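PDB 1N5Q: ActaVA-Orf6 monooxygenase from Streptomyces coelicolor, which probably oxidises an aromatic polyketide intermediate of actinorhodin biosynthesis to a quinone, as a small cofactor-independent monooxygenase of the antibiotic biosynthesis monooxygenase family. Local coordinates for residues 14-19 and 57-62; 21-26 and 92-97. All blocks are in the same frame, centred on the assembly; numbering follows the deposited sequence.

Contact 1 (14-19 and 57-62); sequences VTFPVD and TAVVNY
Phe16 and Val59 face each other across two antiparallel strands, their CB atoms 4.3 Å apart, in the middle of a ladder that also pairs Val14 with Asn61, Thr15 with Val60 and Pro17 with Ala58. The strand axes run at 164°, 4.6 Å apart at their closest. Phe16 N bonds to Val59 O at 2.8 Å, and the same oxygen also lies in the plane of the Phe16 ring, at its edge, 3.4 Å from CD1. CG lies anti to the carbonyl carbon and beside the backbone N (chi1 -61°), which carries the ring edge to the very oxygen that this N-H holds. The ring is on the face shared by Val14, Val59 and Asn61, where Leu27 of helix 21-31 packs on both Phe16 and Val59. This is the tight part.

On the other face, Thr15 and Val60 lie side by side and point the same way, but more loosely: Thr15 OG1 comes no nearer to Val60 CG2 than 4.0 Å, and Thr15 CG2 meets the methyl of Ala58. Met103 of the second subunit packs on Val60 there.

The strand pairing ends with Ala58. One further bond, Val18 N to Thr57 O at 2.9 Å, continues it at the exposed Thr57, with the donor 42° out of the carbonyl plane, and Val18 CG2 lies beside that carbonyl. Thr57 OG1 turns to Asp55 instead.

These are the two central strands of the four-stranded sheet in a ferredoxin-like, dimeric alpha/beta-barrel fold. Five main-chain bonds hold them together whatever the side chains, which add apolar contacts on both faces, closest where Phe16 and Val59 sit under Leu27.

Contact 2 (21-26 and 92-97); sequences PATQHK and PGLMGP
Thr23 lays its methyl against the peptide of Gly93, CG2 standing 3.6 Å from Gly93 C and almost as near to Gly93 O. Its other branch, OG1, comes to 3.5 Å from Gly93 CA. The first torsion (chi1 -61°) sets the hydroxyl anti to the carbonyl carbon and the methyl anti to the backbone N, which spreads the two branches along the glycine. The polar need of OG1 is met by Asp19 OD1, just ahead of the helix, so its approach to Gly93 is plain packing. Gly93, at a positive phi of 108° and with no side chain, lets the hydroxyl come right up to its CA.

The segment 92-97 belongs to the connection that brings the chain from helix 79-89 to strand 99-109 of the ferredoxin-like fold, and here it passes the first turns of helix 21-31, with just 148 Å² buried between the two segments. Farther along, the methyl CD1 of Leu94 comes only to 4.5 Å from Thr23 CG2, although the residue's CB starts out away from the helix. One turn on from Thr23, Lys26 leans over toward the same connection. Its chain bends at chi3 (-65°) and again at chi4, carrying NZ back to the exposed Pro92, whose O it meets in a weak hydrogen bond of 3.1 Å.

In the fold
From the N terminus the chain runs along strand 10-17, turns through Asp19 into helix 21-31, and comes back through strand 45-53 to strand 58-65, where contact 1 closes a loop with 37 residues between its segments. Contact 2 starts inside that loop and ends beyond it, after helices 68-76 and 79-89, so the two loops cross. Contact 1 joins neighbouring strands within the sheet; contact 2 lays the start of helix 21-31 against the loop leading into strand 99-109. They touch directly: Ala58 O accepts from Gln24 NE2, Met95 N lies 2.8 Å from Pro17 O, a probable hydrogen bond, and Val18 packs on Gln24.

Contact 1 (14-19 and 57-62)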
ATOM      1  N   VAL A  14      -4.720  -1.254   5.386  1.00 11.44           N
ATOM      2  CA  VAL A  14      -6.013  -1.685   5.938  1.00  9.84           C
ATOM      3  C   VAL A  14      -6.975  -1.857   4.747  1.00 12.45           C
ATOM      4  O   VAL A  14      -7.158  -0.832   4.089  1.00 10.92           O
ATOM      5  CB  VAL A  14      -6.554  -0.677   6.947  1.00 11.65           C
ATOM      6  CG1 VAL A  14      -7.849  -1.215   7.573  1.00 10.14           C
ATOM      7  CG2 VAL A  14      -5.522  -0.487   8.096  1.00 14.37           C
ATOM      8  N   THR A  15      -7.599  -3.027   4.693  1.00 10.30           N
ATOM      9  CA  THR A  15      -8.529  -3.279   3.580  1.00 11.75           C
ATOM     10  C   THR A  15      -9.943  -3.358   4.080  1.00 10.44           C
ATOM     11  O   THR A  15     -10.252  -4.090   5.044  1.00 11.84           O
ATOM     12  CB  THR A  15      -8.136  -4.577   2.857  1.00 10.74           C
ATOM     13  OG1 THR A  15      -6.809  -4.437   2.244  1.00 14.70           O
ATOM     14  CG2 THR A  15      -9.106  -4.867   1.721  1.00 14.78           C
ATOM     15  N   PHE A  16     -10.849  -2.514   3.542  1.00  9.58           N
ATOM     16  CA  PHE A  16     -12.252  -2.528   3.945  1.00 12.49           C
ATOM     17  C   PHE A  16     -13.086  -3.187   2.867  1.00 11.69           C
ATOM     18  O   PHE A  16     -13.248  -2.584   1.805  1.00 10.41           O
ATOM     19  CB  PHE A  16     -12.773  -1.071   4.098  1.00 10.69           C
ATOM     20  CG  PHE A  16     -12.042  -0.265   5.151  1.00  9.92           C
ATOM     21  CD1 PHE A  16     -10.803   0.329   4.859  1.00 11.36           C
ATOM     22  CD2 PHE A  16     -12.654   0.009   6.356  1.00 10.40           C
ATOM     23  CE1 PHE A  16     -10.157   1.120   5.834  1.00 12.15           C
ATOM     24  CE2 PHE A  16     -12.032   0.743   7.333  1.00 10.45           C
ATOM     25  CZ  PHE A  16     -10.803   1.344   7.042  1.00 12.24           C
ATOM     26  N   PRO A  17     -13.661  -4.353   3.084  1.00 13.55           N
ATOM     27  CA  PRO A  17     -14.493  -4.977   2.049  1.00 12.48           C
ATOM     28  C   PRO A  17     -15.858  -4.302   1.952  1.00 13.56           C
ATOM     29  O   PRO A  17     -16.519  -3.997   2.966  1.00 13.90           O
ATOM     30  CB  PRO A  17     -14.649  -6.415   2.584  1.00 16.60           C
ATOM     31  CG  PRO A  17     -14.588  -6.258   4.052  1.00 18.19           C
ATOM     32  CD  PRO A  17     -13.584  -5.139   4.337  1.00 16.28           C
ATOM     33  N   VAL A  18     -16.287  -4.028   0.726  1.00 12.94           N
ATOM     34  CA  VAL A  18     -17.511  -3.231   0.451  1.00 11.82           C
ATOM     35  C   VAL A  18     -18.318  -3.908  -0.659  1.00 14.14           C
ATOM     36  O   VAL A  18     -17.779  -4.791  -1.321  1.00 14.70           O
ATOM     37  CB  VAL A  18     -17.234  -1.752   0.078  1.00 12.62           C
ATOM     38  CG1 VAL A  18     -16.569  -1.032   1.271  1.00 10.67           C
ATOM     39  CG2 VAL A  18     -16.313  -1.557  -1.134  1.00 13.27           C
ATOM     40  N   ASP A  19     -19.566  -3.394  -0.811  1.00 14.65           N
ATOM     41  CA  ASP A  19     -20.470  -4.120  -1.747  1.00 18.20           C
ATOM     42  C   ASP A  19     -20.442  -3.599  -3.157  1.00 20.34           C
ATOM     43  O   ASP A  19     -20.999  -4.271  -4.090  1.00 24.70           O
ATOM     44  CB  ASP A  19     -21.874  -4.117  -1.112  1.00 18.04           C
ATOM     45  CG  ASP A  19     -22.513  -2.764  -0.999  1.00 21.31           C
ATOM     46  OD1 ASP A  19     -21.904  -1.722  -1.388  1.00 21.45           O
ATOM     47  OD2 ASP A  19     -23.695  -2.690  -0.515  1.00 19.48           O
ATOM     48  N   THR A  57     -14.607  -3.906  -5.053  1.00 11.82           N
ATOM     49  CA  THR A  57     -14.905  -4.607  -3.809  1.00 14.73           C
ATOM     50  C   THR A  57     -14.166  -4.213  -2.530  1.00 12.33           C
ATOM     51  O   THR A  57     -14.560  -4.734  -1.485  1.00 11.97           O
ATOM     52  CB  THR A  57     -14.600  -6.144  -3.965  1.00 16.78           C
ATOM     53  OG1 THR A  57     -13.188  -6.347  -4.106  1.00 18.55           O
ATOM     54  CG2 THR A  57     -15.324  -6.757  -5.139  1.00 21.06           C
ATOM     55  N   ALA A  58     -13.279  -3.193  -2.630  1.00 12.37           N
ATOM     56  CA  ALA A  58     -12.580  -2.848  -1.357  1.00 10.51           C
ATOM     57  C   ALA A  58     -12.129  -1.405  -1.460  1.00 11.22           C
ATOM     58  O   ALA A  58     -11.873  -0.847  -2.568  1.00 11.70           O
ATOM     59  CB  ALA A  58     -11.346  -3.770  -1.288  1.00 12.23           C
ATOM     60  N   VAL A  59     -11.970  -0.870  -0.228  1.00 10.81           N
ATOM     61  CA  VAL A  59     -11.295   0.430  -0.068  1.00  9.71           C
ATOM     62  C   VAL A  59      -9.985   0.090   0.686  1.00  9.27           C
ATOM     63  O   VAL A  59     -10.096  -0.650   1.636  1.00 10.39           O
ATOM     64  CB  VAL A  59     -12.124   1.445   0.671  1.00 10.45           C
ATOM     65  CG1 VAL A  59     -11.273   2.696   1.097  1.00 11.48           C
ATOM     66  CG2 VAL A  59     -13.248   1.972  -0.271  1.00 12.02           C
ATOM     67  N   VAL A  60      -8.855   0.575   0.133  1.00 10.13           N
ATOM     68  CA  VAL A  60      -7.585   0.216   0.824  1.00  9.59           C
ATOM     69  C   VAL A  60      -6.925   1.508   1.350  1.00  9.52           C
ATOM     70  O   VAL A  60      -6.767   2.413   0.553  1.00 10.77           O
ATOM     71  CB  VAL A  60      -6.677  -0.499  -0.188  1.00 12.40           C
ATOM     72  CG1 VAL A  60      -5.347  -0.813   0.462  1.00 13.73           C
ATOM     73  CG2 VAL A  60      -7.374  -1.799  -0.674  1.00 12.63           C
ATOM     74  N   ASN A  61      -6.532   1.475   2.629  1.00  7.74           N
ATOM     75  CA  ASN A  61      -5.766   2.578   3.198  1.00  9.24           C
ATOM     76  C   ASN A  61      -4.270   2.210   3.336  1.00 11.76           C
ATOM     77  O   ASN A  61      -4.049   1.250   4.064  1.00 13.90           O
ATOM     78  CB  ASN A  61      -6.356   2.908   4.547  1.00  9.35           C
ATOM     79  CG  ASN A  61      -5.630   3.918   5.427  1.00 13.05           C
ATOM     80  OD1 ASN A  61      -4.753   4.599   4.897  1.00 13.78           O
ATOM     81  ND2 ASN A  61      -5.966   3.968   6.705  1.00 17.99           N
ATOM     82  N   TYR A  62      -3.404   2.990   2.704  1.00 11.71           N
ATOM     83  CA  TYR A  62      -1.946   2.835   2.891  1.00 12.31           C
ATOM     84  C   TYR A  62      -1.545   3.968   3.861  1.00 11.65           C
ATOM     85  O   TYR A  62      -1.738   5.114   3.496  1.00 12.20           O
ATOM     86  CB  TYR A  62      -1.207   2.973   1.568  1.00 11.98           C
ATOM     87  CG  TYR A  62       0.301   2.855   1.622  1.00 11.19           C
ATOM     88  CD1 TYR A  62       0.919   1.609   1.579  1.00 11.76           C
ATOM     89  CD2 TYR A  62       1.087   3.991   1.670  1.00 14.97           C
ATOM     90  CE1 TYR A  62       2.286   1.466   1.586  1.00 11.89           C
ATOM     91  CE2 TYR A  62       2.478   3.895   1.708  1.00 14.87           C
ATOM     92  CZ  TYR A  62       3.052   2.638   1.671  1.00 15.34           C
ATOM     93  OH  TYR A  62       4.435   2.545   1.707  1.00 12.26           O
TER

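Contact 2 (21-26 and 92-97)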
ATOM      1  N   PRO A  21     -18.897  -0.048  -6.013  1.00 17.12           N
ATOM      2  CA  PRO A  21     -18.357   1.259  -6.195  1.00 15.48           C
ATOM      3  C   PRO A  21     -19.081   2.378  -5.476  1.00 15.28           C
ATOM      4  O   PRO A  21     -18.488   3.381  -5.034  1.00 14.56           O
ATOM      5  CB  PRO A  21     -18.383   1.486  -7.735  1.00 17.30           C
ATOM      6  CG  PRO A  21     -19.054   0.299  -8.305  1.00 21.01           C
ATOM      7  CD  PRO A  21     -19.210  -0.777  -7.284  1.00 16.85           C
ATOM      8  N   ALA A  22     -20.422   2.243  -5.367  1.00 15.34           N
ATOM      9  CA  ALA A  22     -21.121   3.316  -4.660  1.00 16.87           C
ATOM     10  C   ALA A  22     -20.666   3.360  -3.189  1.00 16.56           C
ATOM     11  O   ALA A  22     -20.461   4.470  -2.702  1.00 13.45           O
ATOM     12  CB  ALA A  22     -22.629   3.131  -4.804  1.00 19.41           C
ATOM     13  N   THR A  23     -20.576   2.192  -2.575  1.00 13.88           N
ATOM     14  CA  THR A  23     -20.076   2.159  -1.175  1.00 13.64           C
ATOM     15  C   THR A  23     -18.604   2.581  -1.121  1.00 13.57           C
ATOM     16  O   THR A  23     -18.151   3.298  -0.237  1.00 12.85           O
ATOM     17  CB  THR A  23     -20.304   0.813  -0.514  1.00 16.31           C
ATOM     18  OG1 THR A  23     -21.770   0.573  -0.502  1.00 16.85           O
ATOM     19  CG2 THR A  23     -19.821   0.855   0.942  1.00 14.54           C
ATOM     20  N   GLN A  24     -17.814   2.127  -2.141  1.00 12.07           N
ATOM     21  CA  GLN A  24     -16.444   2.665  -2.145  1.00 12.40           C
ATOM     22  C   GLN A  24     -16.389   4.197  -2.040  1.00 13.99           C
ATOM     23  O   GLN A  24     -15.642   4.784  -1.274  1.00 12.35           O
ATOM     24  CB  GLN A  24     -15.610   2.350  -3.407  1.00 13.35           C
ATOM     25  CG  GLN A  24     -15.407   0.842  -3.509  1.00 11.74           C
ATOM     26  CD  GLN A  24     -14.684   0.599  -4.838  1.00 11.91           C
ATOM     27  OE1 GLN A  24     -15.000   1.135  -5.911  1.00 12.42           O
ATOM     28  NE2 GLN A  24     -13.609  -0.192  -4.732  1.00 12.02           N
ATOM     29  N   HIS A  25     -17.177   4.878  -2.863  1.00 14.89           N
ATOM     30  CA  HIS A  25     -17.188   6.345  -2.879  1.00 18.53           C
ATOM     31  C   HIS A  25     -17.667   6.905  -1.538  1.00 14.86           C
ATOM     32  O   HIS A  25     -17.066   7.881  -1.027  1.00 17.08           O
ATOM     33  CB  HIS A  25     -18.170   6.778  -3.993  1.00 22.23           C
ATOM     34  CG  HIS A  25     -18.520   8.235  -3.910  1.00 29.61           C
ATOM     35  ND1 HIS A  25     -19.765   8.692  -3.545  1.00 31.55           N
ATOM     36  CD2 HIS A  25     -17.730   9.324  -4.109  1.00 31.01           C
ATOM     37  CE1 HIS A  25     -19.725  10.019  -3.541  1.00 33.55           C
ATOM     38  NE2 HIS A  25     -18.509  10.439  -3.886  1.00 32.77           N
ATOM     39  N   LYS A  26     -18.727   6.317  -1.002  1.00 13.77           N
ATOM     40  CA  LYS A  26     -19.245   6.792   0.274  1.00 14.94           C
ATOM     41  C   LYS A  26     -18.268   6.583   1.441  1.00 14.92           C
ATOM     42  O   LYS A  26     -18.124   7.486   2.306  1.00 12.77           O
ATOM     43  CB  LYS A  26     -20.580   6.130   0.599  1.00 18.42           C
ATOM     44  CG  LYS A  26     -21.724   6.544  -0.348  1.00 23.32           C
ATOM     45  CD  LYS A  26     -23.035   6.116   0.299  1.00 29.51           C
ATOM     46  CE  LYS A  26     -23.216   4.650   0.455  1.00 32.99           C
ATOM     47  NZ  LYS A  26     -22.971   3.935   1.753  1.00 34.72           N
ATOM     48  N   PRO A  92     -23.653   1.812   5.748  1.00 19.92           N
ATOM     49  CA  PRO A  92     -24.253   0.732   4.977  1.00 21.17           C
ATOM     50  C   PRO A  92     -23.369   0.317   3.796  1.00 21.48           C
ATOM     51  O   PRO A  92     -22.733   1.199   3.193  1.00 23.83           O
ATOM     52  CB  PRO A  92     -25.562   1.319   4.451  1.00 24.08           C
ATOM     53  CG  PRO A  92     -25.781   2.589   5.196  1.00 24.97           C
ATOM     54  CD  PRO A  92     -24.477   3.065   5.786  1.00 24.92           C
ATOM     55  N   GLY A  93     -23.224  -0.960   3.499  1.00 20.62           N
ATOM     56  CA  GLY A  93     -22.452  -1.379   2.329  1.00 19.97           C
ATOM     57  C   GLY A  93     -21.112  -2.017   2.692  1.00 18.51           C
ATOM     58  O   GLY A  93     -20.485  -2.665   1.842  1.00 17.35           O
ATOM     59  N   LEU A  94     -20.691  -1.843   3.949  1.00 21.35           N
ATOM     60  CA  LEU A  94     -19.481  -2.566   4.399  1.00 21.60           C
ATOM     61  C   LEU A  94     -19.822  -4.041   4.442  1.00 25.08           C
ATOM     62  O   LEU A  94     -20.977  -4.388   4.836  1.00 28.97           O
ATOM     63  CB  LEU A  94     -19.073  -2.045   5.762  1.00 22.26           C
ATOM     64  CG  LEU A  94     -18.003  -0.969   5.883  1.00 26.98           C
ATOM     65  CD1 LEU A  94     -18.263   0.285   5.074  1.00 27.02           C
ATOM     66  CD2 LEU A  94     -17.953  -0.646   7.369  1.00 29.68           C
ATOM     67  N   MET A  95     -18.936  -4.950   4.035  1.00 23.01           N
ATOM     68  CA  MET A  95     -19.264  -6.367   4.012  1.00 26.66           C
ATOM     69  C   MET A  95     -18.482  -7.209   5.011  1.00 27.61           C
ATOM     70  O   MET A  95     -18.509  -8.430   4.889  1.00 29.52           O
ATOM     71  CB  MET A  95     -19.013  -6.936   2.610  1.00 27.86           C
ATOM     72  CG  MET A  95     -19.964  -6.282   1.585  1.00 31.49           C
ATOM     73  SD  MET A  95     -21.654  -6.932   1.780  1.00 35.54           S
ATOM     74  CE  MET A  95     -22.468  -5.597   2.620  1.00 31.83           C
ATOM     75  N   GLY A  96     -17.808  -6.600   5.976  1.00 23.56           N
ATOM     76  CA  GLY A  96     -17.036  -7.360   6.948  1.00 21.76           C
ATOM     77  C   GLY A  96     -16.117  -6.352   7.653  1.00 20.66           C
ATOM     78  O   GLY A  96     -15.983  -5.156   7.319  1.00 19.53           O
ATOM     79  N   PRO A  97     -15.453  -6.840   8.700  1.00 18.40           N
ATOM     80  CA  PRO A  97     -14.554  -5.985   9.452  1.00 18.40           C
ATOM     81  C   PRO A  97     -13.317  -5.726   8.602  1.00 16.45           C
ATOM     82  O   PRO A  97     -12.874  -6.511   7.765  1.00 16.30           O
ATOM     83  CB  PRO A  97     -14.226  -6.758  10.720  1.00 18.65           C
ATOM     84  CG  PRO A  97     -14.559  -8.166  10.384  1.00 21.87           C
ATOM     85  CD  PRO A  97     -15.523  -8.219   9.221  1.00 19.74           C
TER